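Local coordinates for nitrogenase molybdenum-iron protein beta chain (Clostridium pasteurianum, PDB 4WES) that forms, as the beta subunit of an alpha2beta2 tetramer, the nitrogenase component that reduces dinitrogen to ammonium, sharing an [8Fe-7S] cluster with the alpha chain, at residues 317-321 against 340-345; 335-339 against 363-367; 386-392 against 404-409. All coordinates share one frame; numbering follows the deposited sequence.

All three contacts build one parallel sheet, whose strands run in the order 367-370, 337-343, 314-318, 388-391, 406-408. Contact 1 takes the 314-318/337-343 pair, contact 2 the entry of 337-343 beside the chain leading into 367-370, and contact 3 the two strands on the other flank. The centre of contact 1 lies about 14 Å from that of contact 2 and about 12 Å from that of contact 3. Probable backbone hydrogen bonds connect them, Val341 N to Lys367 O (2.9 Å) and Leu318 N to Ile390 O (3.1 Å). In contact 1 the Thr345 side chain lies about 13 Å from the [8Fe-7S] cluster and about 10 Å from the side chain of its ligand Cys23; contacts 2 and 3 lie away from the known cluster and iron sites.

Contact 1: residues 317-321 against 340-345; sequences LLGDP and YVVTGT
Leu317 and Leu318 pair with Val341 and Val342 as parallel neighbours in a beta-alpha-beta unit, strand 314-318 and strand 337-343 being joined through helix 321-333. The backbone evidence is a set of three hydrogen bonds: Leu317 N to Tyr340 O at 2.8 Å, Val342 N to Leu317 O at 3.0 Å and Gly319 N to Val342 O at 3.1 Å. The CA-H of Leu318 also points at Val342 O.

Apolar contacts fall on the two faces of the sheet. Leu317 and Val341 lie side by side, CD1 of the leucine 4.2 Å from CG2 of the valine, on the face packed by helix 321-333. Leu318 and Val342 run alongside each other on the face met by helix 374-383, using CD2 and CG1.

At the C-terminal end of the pair, side-chain hydroxyls join in. The Thr343 hydroxyl, held anti to its own nitrogen (chi1 -177°), donates to Gly319 O over 2.7 Å in the carbonyl plane, and OG1 also accepts from Thr345 N, closing an ST turn. Pro321 lies across Thr345 at about a right angle, its CG 3.6 Å from the threonine CB. Asp320 and Thr345 have further partners in His146 and Ser145 respectively. A water lies between Asp320 OD1 (2.7 Å), Thr343 OG1 and Thr345 OG1 (2.7 Å) and links all three.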
# COMPACT_ATOMS: atom_id res chain seq x y z
N LEU B 317 2.83 -10.56 15.32
CA LEU B 317 2.55 -11.46 14.21
C LEU B 317 1.63 -12.56 14.66
O LEU B 317 1.86 -13.16 15.71
CB LEU B 317 3.85 -12.16 13.67
CG LEU B 317 5.02 -11.34 13.28
CD1 LEU B 317 5.96 -11.16 14.43
CD2 LEU B 317 5.68 -12.08 12.14
N LEU B 318 0.59 -12.84 13.87
CA LEU B 318 -0.27 -13.98 14.10
C LEU B 318 -0.49 -14.70 12.80
O LEU B 318 -0.77 -14.06 11.78
CB LEU B 318 -1.69 -13.62 14.62
CG LEU B 318 -1.77 -12.87 15.92
CD1 LEU B 318 -1.79 -11.37 15.67
CD2 LEU B 318 -3.00 -13.36 16.71
N GLY B 319 -0.47 -16.03 12.83
CA GLY B 319 -0.81 -16.81 11.65
C GLY B 319 -0.45 -18.26 11.77
O GLY B 319 -0.42 -18.82 12.87
N ASP B 320 -0.22 -18.87 10.63
CA ASP B 320 -0.00 -20.30 10.56
C ASP B 320 1.48 -20.60 10.80
O ASP B 320 2.37 -19.79 10.53
CB ASP B 320 -0.48 -20.80 9.19
CG ASP B 320 -1.95 -20.64 9.00
OD1 ASP B 320 -2.70 -20.58 10.01
OD2 ASP B 320 -2.41 -20.61 7.83
N PRO B 321 1.80 -21.80 11.34
CA PRO B 321 3.13 -21.95 11.93
C PRO B 321 4.26 -21.87 10.93
O PRO B 321 5.29 -21.23 11.21
CB PRO B 321 3.09 -23.33 12.61
CG PRO B 321 1.69 -23.73 12.68
CD PRO B 321 0.89 -22.89 11.72
N TYR B 340 5.47 -10.06 19.72
CA TYR B 340 4.35 -10.96 20.06
C TYR B 340 4.19 -11.86 18.87
O TYR B 340 4.02 -11.38 17.76
CB TYR B 340 3.05 -10.20 20.33
CG TYR B 340 3.15 -9.16 21.41
CD1 TYR B 340 3.81 -9.40 22.62
CD2 TYR B 340 2.61 -7.89 21.25
CE1 TYR B 340 3.93 -8.43 23.59
CE2 TYR B 340 2.70 -6.92 22.23
CZ TYR B 340 3.36 -7.21 23.40
OH TYR B 340 3.51 -6.26 24.39
N VAL B 341 4.25 -13.17 19.08
CA VAL B 341 4.30 -14.15 17.99
C VAL B 341 3.36 -15.29 18.34
O VAL B 341 3.63 -16.04 19.29
CB VAL B 341 5.72 -14.67 17.74
CG1 VAL B 341 5.76 -15.41 16.42
CG2 VAL B 341 6.75 -13.55 17.73
N VAL B 342 2.27 -15.44 17.58
CA VAL B 342 1.21 -16.37 17.92
C VAL B 342 0.75 -17.19 16.75
O VAL B 342 0.59 -16.68 15.64
CB VAL B 342 0.01 -15.60 18.53
CG1 VAL B 342 -1.22 -16.48 18.72
CG2 VAL B 342 0.43 -14.99 19.86
N THR B 343 0.50 -18.48 17.01
CA THR B 343 -0.27 -19.29 16.09
C THR B 343 -1.41 -19.96 16.83
O THR B 343 -1.24 -20.32 18.01
CB THR B 343 0.60 -20.36 15.39
OG1 THR B 343 -0.21 -21.07 14.43
CG2 THR B 343 1.21 -21.35 16.31
N GLY B 344 -2.52 -20.18 16.15
CA GLY B 344 -3.59 -21.00 16.69
C GLY B 344 -3.39 -22.49 16.49
O GLY B 344 -4.10 -23.29 17.08
N THR B 345 -2.44 -22.87 15.64
CA THR B 345 -2.24 -24.29 15.32
C THR B 345 -1.38 -24.91 16.43
O THR B 345 -0.32 -24.40 16.76
CB THR B 345 -1.55 -24.42 13.97
OG1 THR B 345 -2.44 -23.95 12.94
CG2 THR B 345 -1.22 -25.85 13.66
O HOH W 1 -2.89 -21.28 12.65

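Contact 2: residues 335-339 against 363-367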
# COMPACT_ATOMS: atom_id res chain seq x y z
N GLY B 335 16.34 -6.39 11.10
CA GLY B 335 16.75 -5.62 12.23
C GLY B 335 15.62 -5.26 13.17
O GLY B 335 15.79 -4.45 14.10
N ALA B 336 14.43 -5.83 12.92
CA ALA B 336 13.23 -5.56 13.73
C ALA B 336 13.08 -6.69 14.77
O ALA B 336 13.84 -7.66 14.82
CB ALA B 336 12.02 -5.42 12.83
N ILE B 337 12.02 -6.58 15.58
CA ILE B 337 11.82 -7.43 16.73
C ILE B 337 10.49 -8.15 16.65
O ILE B 337 9.45 -7.49 16.70
CB ILE B 337 11.87 -6.59 18.04
CG1 ILE B 337 13.22 -5.92 18.21
CG2 ILE B 337 11.54 -7.44 19.26
CD1 ILE B 337 13.24 -4.81 19.23
N PRO B 338 10.48 -9.48 16.60
CA PRO B 338 9.23 -10.22 16.80
C PRO B 338 8.88 -10.15 18.26
O PRO B 338 9.50 -10.84 19.09
CB PRO B 338 9.57 -11.65 16.32
CG PRO B 338 10.90 -11.56 15.62
CD PRO B 338 11.60 -10.40 16.31
N LYS B 339 7.95 -9.27 18.59
CA LYS B 339 7.60 -8.94 19.97
C LYS B 339 6.53 -9.88 20.50
O LYS B 339 6.65 -10.39 21.61
CB LYS B 339 7.17 -7.49 20.03
CG LYS B 339 6.69 -7.03 21.38
CD LYS B 339 7.75 -7.14 22.42
CE LYS B 339 7.28 -6.43 23.69
NZ LYS B 339 8.38 -6.46 24.67
N ILE B 363 17.31 -11.41 21.71
CA ILE B 363 16.07 -10.69 21.95
C ILE B 363 15.35 -11.29 23.15
O ILE B 363 14.92 -12.45 23.11
CB ILE B 363 15.14 -10.73 20.72
CG1 ILE B 363 15.80 -9.98 19.56
CG2 ILE B 363 13.80 -10.10 21.07
CD1 ILE B 363 15.16 -10.24 18.21
N GLU B 364 15.20 -10.46 24.18
CA GLU B 364 14.51 -10.82 25.42
C GLU B 364 13.18 -10.06 25.50
O GLU B 364 13.03 -8.98 24.93
CB GLU B 364 15.37 -10.46 26.64
CG GLU B 364 16.77 -11.05 26.66
CD GLU B 364 16.84 -12.38 27.39
OE1 GLU B 364 15.83 -12.78 28.00
OE2 GLU B 364 17.92 -13.01 27.37
N GLY B 365 12.22 -10.63 26.22
CA GLY B 365 10.97 -9.93 26.53
C GLY B 365 9.86 -10.10 25.50
O GLY B 365 8.82 -9.42 25.57
N SER B 366 10.05 -11.00 24.53
CA SER B 366 8.97 -11.29 23.59
C SER B 366 8.04 -12.36 24.16
O SER B 366 8.43 -13.12 25.04
CB SER B 366 9.55 -11.74 22.26
OG SER B 366 10.29 -10.68 21.66
N LYS B 367 6.83 -12.38 23.66
CA LYS B 367 5.84 -13.37 24.05
C LYS B 367 5.52 -14.21 22.84
O LYS B 367 5.09 -13.70 21.83
CB LYS B 367 4.55 -12.74 24.61
CG LYS B 367 4.76 -11.88 25.83
CD LYS B 367 3.45 -11.36 26.42
CE LYS B 367 3.65 -10.60 27.71
NZ LYS B 367 2.34 -10.16 28.28
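Lys339 reaches over to Gly365 and Ser366 where strand 337-343 begins beside the loop that feeds strand 367-370, the two strands being neighbours in the parallel sheet and linked through helix 348-360. Its CB starts out pointing away from 363-367, with CG anti to the backbone nitrogen. CG packs on Val386, and a bend at chi2 (61°) then turns the chain back, while the remaining torsions stay extended. CD passes 4.0 Å from Gly365 O, and CE keeps alongside the same oxygen. At the tip, NZ donates to Gly365 O over 3.1 Å, arriving from above the carbonyl plane, 51° out of it. The ammonium also forms a salt bridge with Glu384, so NZ has two partners, a carbonyl and a carboxylate.

The backbones are tied separately. Lys367 N donates to Lys339 O at 2.9 Å, where the loop passes into strand 367-370. Gly365 has backbone angles at which a CB would press on the carbonyl oxygen of Glu364, which calls for glycine.

Farther back along strand 337-343 the contact turns apolar. Ile363 crosses Ile337, CG2 meeting CG2 at 3.9 Å, while its CD1 reaches Pro338 CD at 4.0 Å. Between the apolar and lysine portions, Ser366 OG gives its proton to Pro338 O across 2.7 Å, from a position tilted 21° off the carbonyl plane.

Contact 3: residues 386-392 against 404-409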
# COMPACT_ATOMS: atom_id res chain seq x y z
N VAL B 386 3.13 -1.96 20.08
CA VAL B 386 4.00 -2.36 18.98
C VAL B 386 3.96 -1.35 17.86
O VAL B 386 3.15 -0.43 17.87
CB VAL B 386 3.64 -3.76 18.44
CG1 VAL B 386 3.82 -4.83 19.53
CG2 VAL B 386 2.22 -3.80 17.90
N ASP B 387 4.90 -1.50 16.93
CA ASP B 387 5.06 -0.61 15.80
C ASP B 387 4.47 -1.12 14.48
O ASP B 387 4.39 -0.39 13.50
CB ASP B 387 6.55 -0.31 15.60
CG ASP B 387 7.20 0.26 16.82
OD1 ASP B 387 6.69 1.32 17.30
OD2 ASP B 387 8.17 -0.32 17.35
N LEU B 388 4.06 -2.39 14.48
CA LEU B 388 3.67 -3.07 13.25
C LEU B 388 2.90 -4.33 13.66
O LEU B 388 3.27 -5.01 14.59
CB LEU B 388 4.91 -3.47 12.44
CG LEU B 388 4.71 -4.13 11.06
CD1 LEU B 388 4.09 -3.15 10.08
CD2 LEU B 388 6.04 -4.66 10.53
N LEU B 389 1.84 -4.60 12.90
CA LEU B 389 1.01 -5.80 13.06
C LEU B 389 0.94 -6.50 11.73
O LEU B 389 0.59 -5.87 10.73
CB LEU B 389 -0.38 -5.42 13.54
CG LEU B 389 -1.42 -6.53 13.65
CD1 LEU B 389 -1.06 -7.60 14.65
CD2 LEU B 389 -2.78 -5.98 13.99
N ILE B 390 1.19 -7.80 11.74
CA ILE B 390 1.13 -8.64 10.55
C ILE B 390 0.24 -9.84 10.83
O ILE B 390 0.51 -10.62 11.74
CB ILE B 390 2.53 -9.12 10.10
CG1 ILE B 390 3.52 -7.96 9.98
CG2 ILE B 390 2.41 -9.89 8.80
CD1 ILE B 390 4.90 -8.37 9.59
N SER B 391 -0.86 -9.96 10.08
CA SER B 391 -1.81 -11.03 10.30
C SER B 391 -2.78 -11.10 9.15
O SER B 391 -2.74 -10.28 8.24
CB SER B 391 -2.62 -10.81 11.61
OG SER B 391 -3.59 -9.76 11.47
N ASN B 392 -3.75 -12.02 9.26
CA ASN B 392 -4.83 -12.06 8.29
C ASN B 392 -5.80 -10.91 8.55
O ASN B 392 -5.57 -10.03 9.40
CB ASN B 392 -5.51 -13.43 8.30
CG ASN B 392 -6.31 -13.69 9.57
OD1 ASN B 392 -6.77 -12.78 10.25
ND2 ASN B 392 -6.52 -14.97 9.86
N ILE B 404 -2.08 0.89 14.73
CA ILE B 404 -0.85 0.19 14.39
C ILE B 404 -0.77 -0.02 12.88
O ILE B 404 -1.71 -0.56 12.29
CB ILE B 404 -0.78 -1.21 15.07
CG1 ILE B 404 -1.00 -1.14 16.56
CG2 ILE B 404 0.56 -1.87 14.78
CD1 ILE B 404 -1.30 -2.47 17.19
N PRO B 405 0.36 0.35 12.26
CA PRO B 405 0.57 -0.01 10.83
C PRO B 405 0.37 -1.49 10.61
O PRO B 405 0.88 -2.30 11.37
CB PRO B 405 2.01 0.44 10.57
CG PRO B 405 2.20 1.57 11.54
CD PRO B 405 1.50 1.12 12.80
N PHE B 406 -0.38 -1.81 9.55
CA PHE B 406 -0.94 -3.14 9.38
C PHE B 406 -0.61 -3.74 8.02
O PHE B 406 -0.90 -3.14 6.99
CB PHE B 406 -2.46 -3.08 9.59
CG PHE B 406 -3.20 -4.39 9.44
CD1 PHE B 406 -2.78 -5.53 10.09
CD2 PHE B 406 -4.35 -4.46 8.65
CE1 PHE B 406 -3.46 -6.73 9.94
CE2 PHE B 406 -5.02 -5.65 8.50
CZ PHE B 406 -4.59 -6.78 9.16
N VAL B 407 -0.03 -4.94 8.01
CA VAL B 407 0.25 -5.73 6.83
C VAL B 407 -0.62 -6.98 6.83
O VAL B 407 -0.50 -7.81 7.72
CB VAL B 407 1.73 -6.09 6.75
CG1 VAL B 407 2.03 -7.00 5.56
CG2 VAL B 407 2.57 -4.81 6.70
N ARG B 408 -1.43 -7.11 5.79
CA ARG B 408 -2.23 -8.32 5.59
C ARG B 408 -1.35 -9.46 5.08
O ARG B 408 -0.64 -9.29 4.08
CB ARG B 408 -3.36 -8.03 4.62
CG ARG B 408 -4.45 -7.18 5.22
CD ARG B 408 -5.41 -6.64 4.17
NE ARG B 408 -6.50 -5.90 4.80
CZ ARG B 408 -6.42 -4.64 5.25
NH1 ARG B 408 -5.31 -3.95 5.08
NH2 ARG B 408 -7.44 -4.14 5.90
N PHE B 409 -1.41 -10.61 5.73
CA PHE B 409 -0.51 -11.73 5.44
C PHE B 409 -1.22 -13.01 5.82
O PHE B 409 -1.95 -13.05 6.82
CB PHE B 409 0.75 -11.53 6.29
CG PHE B 409 1.80 -12.60 6.15
CD1 PHE B 409 2.82 -12.45 5.24
CD2 PHE B 409 1.78 -13.70 6.95
CE1 PHE B 409 3.82 -13.42 5.13
CE2 PHE B 409 2.77 -14.67 6.85
CZ PHE B 409 3.78 -14.54 5.94
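Ile404 meets Leu388, Leu389 and Val386 across the contact, and with Leu389 and Phe406 it has the most surface buried here. It lies just before strand 406-408 and points its CB toward the opposite segment. Its CG2 branch sits against the backbone, 3.6 Å from Leu388 N and equally close to Leu389 N, and also reaches Leu389 CB. The other branch ends in CD1, 3.8 Å from Val386 CG2, so one side chain touches both Val386 and the start of strand 388-391.

Leu389 is tied to the neighbouring strand through both its N and its O: N donates to Pro405 O and O accepts from Val407 N, the latter bond nearly straight at 172°. The side chain runs alongside Phe406, pointing the same way, with CD2 3.9 Å from Phe406 CD1.

Phe406 extends anti to its own nitrogen (chi1 179°), which carries the ring along strand 388-391 toward its C-terminal end. There polar atoms meet the ring edge in plane: Ser391 OG lies 3.4 Å from CE1, and Asn392 O lies 3.4 Å from CZ. These two oxygens are themselves joined, Ser391 OG donating to Asn392 O at 2.9 Å on a carbonyl lone pair. Another part of the ring, CE2, stands 3.7 Å above the centre of the Arg408 guanidinium, whose NH2 forms a salt bridge with Asp415.

On the reverse face, Ile390 lies beside Val407, and Leu388 CD1 touches Val407 CG2. With strand axes 4.8 Å apart at 15°, and helix 396-402 as the connection, this is a beta-alpha-beta unit at the margin of a parallel alpha/beta sheet, where strand 406-408 is outermost within the chain.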